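Local coordinates for sensor protein (Pseudomonas syringae pv. tomato, PDB 2R8R) that is the N-terminal sensor region of KdpD, a membrane histidine kinase that probably autophosphorylates from ATP in a two-component regulatory system, at residues Ala186-Asp189 with Ala190-Gln194; Pro166-Leu169 with Leu170-Leu173. All blocks are in the same frame, centred on the assembly; numbering follows the deposited sequence.

Overall arrangement
Contacts 1 and 2 are short-range contacts on two helices that follow each other in the chain, 166-174 and 185-191, and their centres lie about 12 Å apart on the same side of the domain centre. Helix 166-174 packs against the residue that ends helix 185-191: CB of Phe-192 comes within 3.3 Å of CD2 of Leu-173, and CD2 of Leu-170 lies 3.5 Å from the carbonyl O of Phe-192. Helix 194-209 packs against both contacts, Leu-197 touching Phe-192, Pro-166 and Leu-169. Leu-169 and Phe-191 lie near a probable Walker A P-loop, and the side chain of Arg-172 is about 5 Å from a bound sulfate, probably from the crystallisation liquor.

Contact 1 of 2, residues Ala186-Asp189 with Ala190-Gln194; sequences AAID and AFFTQ
Ile-188 and Phe-192 carry the side-chain part of this contact at the C-terminal end of helix 185-191. CG2 of Ile-188 meets the ring of Phe-192 at CD2, 3.7 Å away, the two side chains crossing at a slant. With CG2 anti to the backbone N of Ile-188 (chi1 -65° to CG1), this methyl is the branch that reaches the ring. The edge of the same ring faces the carbonyl oxygen of Ile-188 in its plane, CD2 of Phe-192 standing 3.5 Å from that O, while CD2 of Phe-191 lies over one face, displaced toward the rim.

Among the backbone bonds, N of Phe-192 donates almost straight to O of Ile-188 at 3.0 Å (174° at the hydrogen). The N-H of Phe-191 is divided between O of Ala-187 and O of Ile-188, both weakly, whereas N of Ala-190 makes the regular helical bond to O of Ala-186, 3.1 Å. A water bridges the last turn, donating to O of Asp-189 at 2.7 Å and to O of Phe-192 at 2.6 Å.

Beyond the helix, CG2 of Thr-193 rests against O of Asp-189, and OG1 of Thr-193 accepts from N of Asn-196. Phe-192 also packs on Pro-15 and Val-180. The chain leaves helical geometry at Phe-192, the centre of an inverse gamma turn, and Thr-193 is the N-cap of the next helix: a tight turn that joins helix 185-191 to helix 194-209 in a domain of the P-loop NTPase clan.

Contact 2 of 2, residues Pro166-Leu169 with Leu170-Leu173; sequences PREL and LERL
The guanidinium of Arg-167 receives the carboxylate of Glu-171 at its edge, near its plane, but the two flat groups are turned 66° apart. The salt bridge runs from NH2 of Arg-167 to OE1 of Glu-171 at 2.9 Å, with OE2 of Glu-171 3.2 Å from the same NH2. The arginine chain bends at chi2 and chi3 (chi3 74°), which carries NH2 round to the glutamate, itself extended beyond CG. A water in the plane of the Arg-172 guanidinium, at its edge, accepts from NH1 at 3.1 Å; its 2.4 Å separation from OE2 of Glu-168 is too short for an ordinary hydrogen bond, and that link is doubtful. A second water donates to OE1 of Glu-171, 2.8 Å, giving this oxygen another partner.

The direct Arg-167 to Glu-171 pair and the water-mediated Glu-168 to Arg-172 pair are both i to i+4 on helix 166-174, which follows the edge strand 158-161 of the parallel sheet. Its backbone bonds include Arg-172 N to Glu-168 O, 3.0 Å.

Leu-169 packs on Ala-14 and Val-17, and Pro-166 on Thr-198 and Arg-201 of helix 194-209. NH2 of Arg-172 lies close to NH2 of Arg-47, near a bound sulfate.

Contact 1 of 2, residues Ala186-Asp189 with Ala190-Gln194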
ATOM      1  N   ALA A 186       1.890 -12.663  18.377  1.00 35.44           N
ATOM      2  CA  ALA A 186       2.308 -14.000  17.967  1.00 34.87           C
ATOM      3  C   ALA A 186       2.552 -14.084  16.447  1.00 34.38           C
ATOM      4  O   ALA A 186       3.490 -14.732  16.011  1.00 34.04           O
ATOM      5  CB  ALA A 186       1.242 -15.084  18.441  1.00 34.58           C
ATOM      6  N   ALA A 187       1.707 -13.416  15.661  1.00 34.04           N
ATOM      7  CA  ALA A 187       1.787 -13.430  14.190  1.00 34.01           C
ATOM      8  C   ALA A 187       2.955 -12.597  13.665  1.00 33.41           C
ATOM      9  O   ALA A 187       3.641 -13.000  12.745  1.00 33.25           O
ATOM     10  CB  ALA A 187       0.475 -12.932  13.580  1.00 33.70           C
ATOM     11  N   ILE A 188       3.161 -11.433  14.264  1.00 33.49           N
ATOM     12  CA  ILE A 188       4.311 -10.564  13.959  1.00 33.41           C
ATOM     13  C   ILE A 188       5.619 -11.296  14.272  1.00 33.66           C
ATOM     14  O   ILE A 188       6.534 -11.302  13.463  1.00 33.69           O
ATOM     15  CB  ILE A 188       4.229  -9.223  14.754  1.00 33.51           C
ATOM     16  CG1 ILE A 188       2.989  -8.413  14.296  1.00 33.65           C
ATOM     17  CG2 ILE A 188       5.507  -8.402  14.577  1.00 32.93           C
ATOM     18  CD1 ILE A 188       2.643  -7.192  15.143  1.00 32.74           C
ATOM     19  N   ASP A 189       5.701 -11.943  15.435  1.00 33.67           N
ATOM     20  CA  ASP A 189       6.907 -12.707  15.781  1.00 33.72           C
ATOM     21  C   ASP A 189       7.169 -13.831  14.786  1.00 33.41           C
ATOM     22  O   ASP A 189       8.310 -14.090  14.446  1.00 33.49           O
ATOM     23  CB  ASP A 189       6.870 -13.215  17.233  1.00 33.71           C
ATOM     24  CG  ASP A 189       7.001 -12.072  18.258  1.00 35.92           C
ATOM     25  OD1 ASP A 189       6.910 -10.876  17.864  1.00 38.78           O
ATOM     26  OD2 ASP A 189       7.173 -12.352  19.468  1.00 38.46           O
ATOM     27  N   ALA A 190       6.106 -14.467  14.294  1.00 33.41           N
ATOM     28  CA  ALA A 190       6.217 -15.583  13.328  1.00 32.78           C
ATOM     29  C   ALA A 190       6.641 -15.076  11.944  1.00 31.04           C
ATOM     30  O   ALA A 190       7.289 -15.772  11.180  1.00 32.32           O
ATOM     31  CB  ALA A 190       4.881 -16.402  13.257  1.00 32.14           C
ATOM     32  N   PHE A 191       6.323 -13.840  11.647  1.00 29.42           N
ATOM     33  CA  PHE A 191       6.577 -13.267  10.330  1.00 27.41           C
ATOM     34  C   PHE A 191       7.958 -12.643  10.183  1.00 25.96           C
ATOM     35  O   PHE A 191       8.692 -12.907   9.225  1.00 25.39           O
ATOM     36  CB  PHE A 191       5.534 -12.185  10.099  1.00 27.44           C
ATOM     37  CG  PHE A 191       5.507 -11.666   8.689  1.00 27.51           C
ATOM     38  CD1 PHE A 191       4.742 -12.301   7.723  1.00 25.14           C
ATOM     39  CD2 PHE A 191       6.247 -10.535   8.342  1.00 27.28           C
ATOM     40  CE1 PHE A 191       4.736 -11.843   6.420  1.00 26.38           C
ATOM     41  CE2 PHE A 191       6.229 -10.047   7.045  1.00 26.85           C
ATOM     42  CZ  PHE A 191       5.468 -10.708   6.078  1.00 27.07           C
ATOM     43  N   PHE A 192       8.266 -11.757  11.115  1.00 24.90           N
ATOM     44  CA  PHE A 192       9.485 -10.963  11.087  1.00 24.59           C
ATOM     45  C   PHE A 192      10.606 -11.737  11.716  1.00 24.53           C
ATOM     46  O   PHE A 192      10.915 -11.567  12.903  1.00 24.47           O
ATOM     47  CB  PHE A 192       9.306  -9.636  11.834  1.00 24.16           C
ATOM     48  CG  PHE A 192       8.483  -8.667  11.100  1.00 24.12           C
ATOM     49  CD1 PHE A 192       9.064  -7.741  10.271  1.00 22.80           C
ATOM     50  CD2 PHE A 192       7.105  -8.680  11.222  1.00 26.72           C
ATOM     51  CE1 PHE A 192       8.284  -6.822   9.566  1.00 22.21           C
ATOM     52  CE2 PHE A 192       6.330  -7.760  10.503  1.00 26.85           C
ATOM     53  CZ  PHE A 192       6.950  -6.844   9.666  1.00 21.57           C
ATOM     54  N   THR A 193      11.181 -12.611  10.903  1.00 24.71           N
ATOM     55  CA  THR A 193      12.448 -13.231  11.184  1.00 24.92           C
ATOM     56  C   THR A 193      13.390 -12.937  10.025  1.00 25.19           C
ATOM     57  O   THR A 193      12.983 -12.504   8.953  1.00 26.00           O
ATOM     58  CB  THR A 193      12.292 -14.770  11.411  1.00 25.04           C
ATOM     59  OG1 THR A 193      11.900 -15.387  10.185  1.00 25.28           O
ATOM     60  CG2 THR A 193      11.256 -15.062  12.521  1.00 22.30           C
ATOM     61  N   GLN A 194      14.666 -13.138  10.275  1.00 26.25           N
ATOM     62  CA  GLN A 194      15.730 -12.952   9.284  1.00 25.83           C
ATOM     63  C   GLN A 194      15.477 -13.838   8.076  1.00 24.88           C
ATOM     64  O   GLN A 194      15.540 -13.399   6.943  1.00 24.59           O
ATOM     65  CB  GLN A 194      17.074 -13.308   9.967  1.00 25.92           C
ATOM     66  CG  GLN A 194      18.323 -13.242   9.097  1.00 28.00           C
ATOM     67  CD  GLN A 194      18.619 -11.848   8.566  1.00 30.96           C
ATOM     68  OE1 GLN A 194      18.393 -10.849   9.245  1.00 35.66           O
ATOM     69  NE2 GLN A 194      19.146 -11.781   7.352  1.00 31.71           N
TER
HETATM   70  O   HOH W   1      10.247 -12.437  15.314  1.00 43.48           O

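Contact 2 of 2, residues Pro166-Leu169 with Leu170-Leu173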
ATOM      1  N   PRO A 166      16.900  -7.010   5.459  1.00 14.40           N
ATOM      2  CA  PRO A 166      16.174  -7.642   6.572  1.00 14.97           C
ATOM      3  C   PRO A 166      16.699  -7.308   7.975  1.00 15.65           C
ATOM      4  O   PRO A 166      15.920  -7.006   8.858  1.00 16.56           O
ATOM      5  CB  PRO A 166      16.305  -9.140   6.250  1.00 14.75           C
ATOM      6  CG  PRO A 166      16.383  -9.138   4.723  1.00 14.36           C
ATOM      7  CD  PRO A 166      17.217  -7.991   4.394  1.00 14.00           C
ATOM      8  N   ARG A 167      17.997  -7.333   8.163  1.00 17.41           N
ATOM      9  CA  ARG A 167      18.594  -7.023   9.458  1.00 19.69           C
ATOM     10  C   ARG A 167      18.195  -5.632   9.950  1.00 19.86           C
ATOM     11  O   ARG A 167      17.865  -5.411  11.131  1.00 20.08           O
ATOM     12  CB  ARG A 167      20.116  -7.137   9.367  1.00 19.88           C
ATOM     13  CG  ARG A 167      20.793  -7.353  10.693  1.00 24.73           C
ATOM     14  CD  ARG A 167      22.017  -6.419  10.918  1.00 30.26           C
ATOM     15  NE  ARG A 167      21.529  -5.060  11.198  1.00 33.33           N
ATOM     16  CZ  ARG A 167      21.765  -3.972  10.457  1.00 33.66           C
ATOM     17  NH1 ARG A 167      22.535  -4.033   9.398  1.00 35.06           N
ATOM     18  NH2 ARG A 167      21.228  -2.802  10.790  1.00 33.60           N
ATOM     19  N   GLU A 168      18.214  -4.699   9.022  1.00 20.09           N
ATOM     20  CA  GLU A 168      17.807  -3.349   9.302  1.00 21.13           C
ATOM     21  C   GLU A 168      16.314  -3.240   9.581  1.00 20.21           C
ATOM     22  O   GLU A 168      15.906  -2.505  10.464  1.00 21.34           O
ATOM     23  CB  GLU A 168      18.201  -2.467   8.118  1.00 21.09           C
ATOM     24  CG  GLU A 168      18.112  -1.042   8.458  1.00 23.91           C
ATOM     25  CD  GLU A 168      18.538  -0.123   7.331  1.00 23.61           C
ATOM     26  OE1 GLU A 168      19.411  -0.498   6.499  1.00 26.33           O
ATOM     27  OE2 GLU A 168      17.985   0.995   7.319  1.00 27.60           O
ATOM     28  N   LEU A 169      15.493  -3.960   8.828  1.00 19.60           N
ATOM     29  CA  LEU A 169      14.043  -4.024   9.119  1.00 19.21           C
ATOM     30  C   LEU A 169      13.733  -4.589  10.535  1.00 18.72           C
ATOM     31  O   LEU A 169      12.874  -4.071  11.234  1.00 18.50           O
ATOM     32  CB  LEU A 169      13.306  -4.836   8.039  1.00 19.06           C
ATOM     33  CG  LEU A 169      11.772  -4.815   8.041  1.00 19.38           C
ATOM     34  CD1 LEU A 169      11.199  -3.415   8.121  1.00 17.38           C
ATOM     35  CD2 LEU A 169      11.242  -5.572   6.797  1.00 18.15           C
ATOM     36  N   LEU A 170      14.455  -5.628  10.948  1.00 18.88           N
ATOM     37  CA  LEU A 170      14.380  -6.161  12.328  1.00 18.70           C
ATOM     38  C   LEU A 170      14.761  -5.106  13.393  1.00 19.21           C
ATOM     39  O   LEU A 170      14.110  -5.015  14.422  1.00 18.35           O
ATOM     40  CB  LEU A 170      15.246  -7.398  12.467  1.00 18.43           C
ATOM     41  CG  LEU A 170      14.738  -8.626  11.702  1.00 18.81           C
ATOM     42  CD1 LEU A 170      15.757  -9.743  11.683  1.00 15.94           C
ATOM     43  CD2 LEU A 170      13.385  -9.111  12.325  1.00 16.99           C
ATOM     44  N   GLU A 171      15.758  -4.258  13.113  1.00 19.57           N
ATOM     45  CA  GLU A 171      16.084  -3.176  14.039  1.00 20.16           C
ATOM     46  C   GLU A 171      14.962  -2.183  14.141  1.00 19.52           C
ATOM     47  O   GLU A 171      14.713  -1.659  15.208  1.00 18.85           O
ATOM     48  CB  GLU A 171      17.304  -2.386  13.586  1.00 20.40           C
ATOM     49  CG  GLU A 171      18.597  -2.863  14.037  1.00 22.53           C
ATOM     50  CD  GLU A 171      19.719  -2.042  13.446  1.00 23.76           C
ATOM     51  OE1 GLU A 171      19.455  -1.224  12.503  1.00 31.85           O
ATOM     52  OE2 GLU A 171      20.877  -2.217  13.898  1.00 29.02           O
ATOM     53  N   ARG A 172      14.373  -1.838  12.996  1.00 19.72           N
ATOM     54  CA  ARG A 172      13.201  -0.935  12.949  1.00 19.26           C
ATOM     55  C   ARG A 172      11.999  -1.442  13.747  1.00 18.89           C
ATOM     56  O   ARG A 172      11.339  -0.681  14.448  1.00 18.73           O
ATOM     57  CB  ARG A 172      12.761  -0.690  11.516  1.00 18.77           C
ATOM     58  CG  ARG A 172      13.751   0.081  10.719  1.00 19.25           C
ATOM     59  CD  ARG A 172      13.205   0.454   9.358  1.00 19.75           C
ATOM     60  NE  ARG A 172      12.285   1.578   9.466  1.00 19.99           N
ATOM     61  CZ  ARG A 172      12.666   2.845   9.634  1.00 20.20           C
ATOM     62  NH1 ARG A 172      13.955   3.156   9.746  1.00 21.95           N
ATOM     63  NH2 ARG A 172      11.761   3.812   9.725  1.00 20.55           N
ATOM     64  N   LEU A 173      11.708  -2.722  13.605  1.00 18.97           N
ATOM     65  CA  LEU A 173      10.668  -3.386  14.373  1.00 18.29           C
ATOM     66  C   LEU A 173      10.981  -3.298  15.899  1.00 19.27           C
ATOM     67  O   LEU A 173      10.170  -2.833  16.692  1.00 17.64           O
ATOM     68  CB  LEU A 173      10.542  -4.834  13.860  1.00 18.40           C
ATOM     69  CG  LEU A 173       9.539  -5.804  14.497  1.00 18.07           C
ATOM     70  CD1 LEU A 173       8.108  -5.330  14.305  1.00 13.96           C
ATOM     71  CD2 LEU A 173       9.766  -7.197  13.947  1.00 17.50           C
TER
HETATM   72  O   HOH W   2      16.593   1.630   9.223  1.00 21.17           O
HETATM   73  O   HOH W   3      17.228   0.227  11.689  1.00 39.53           O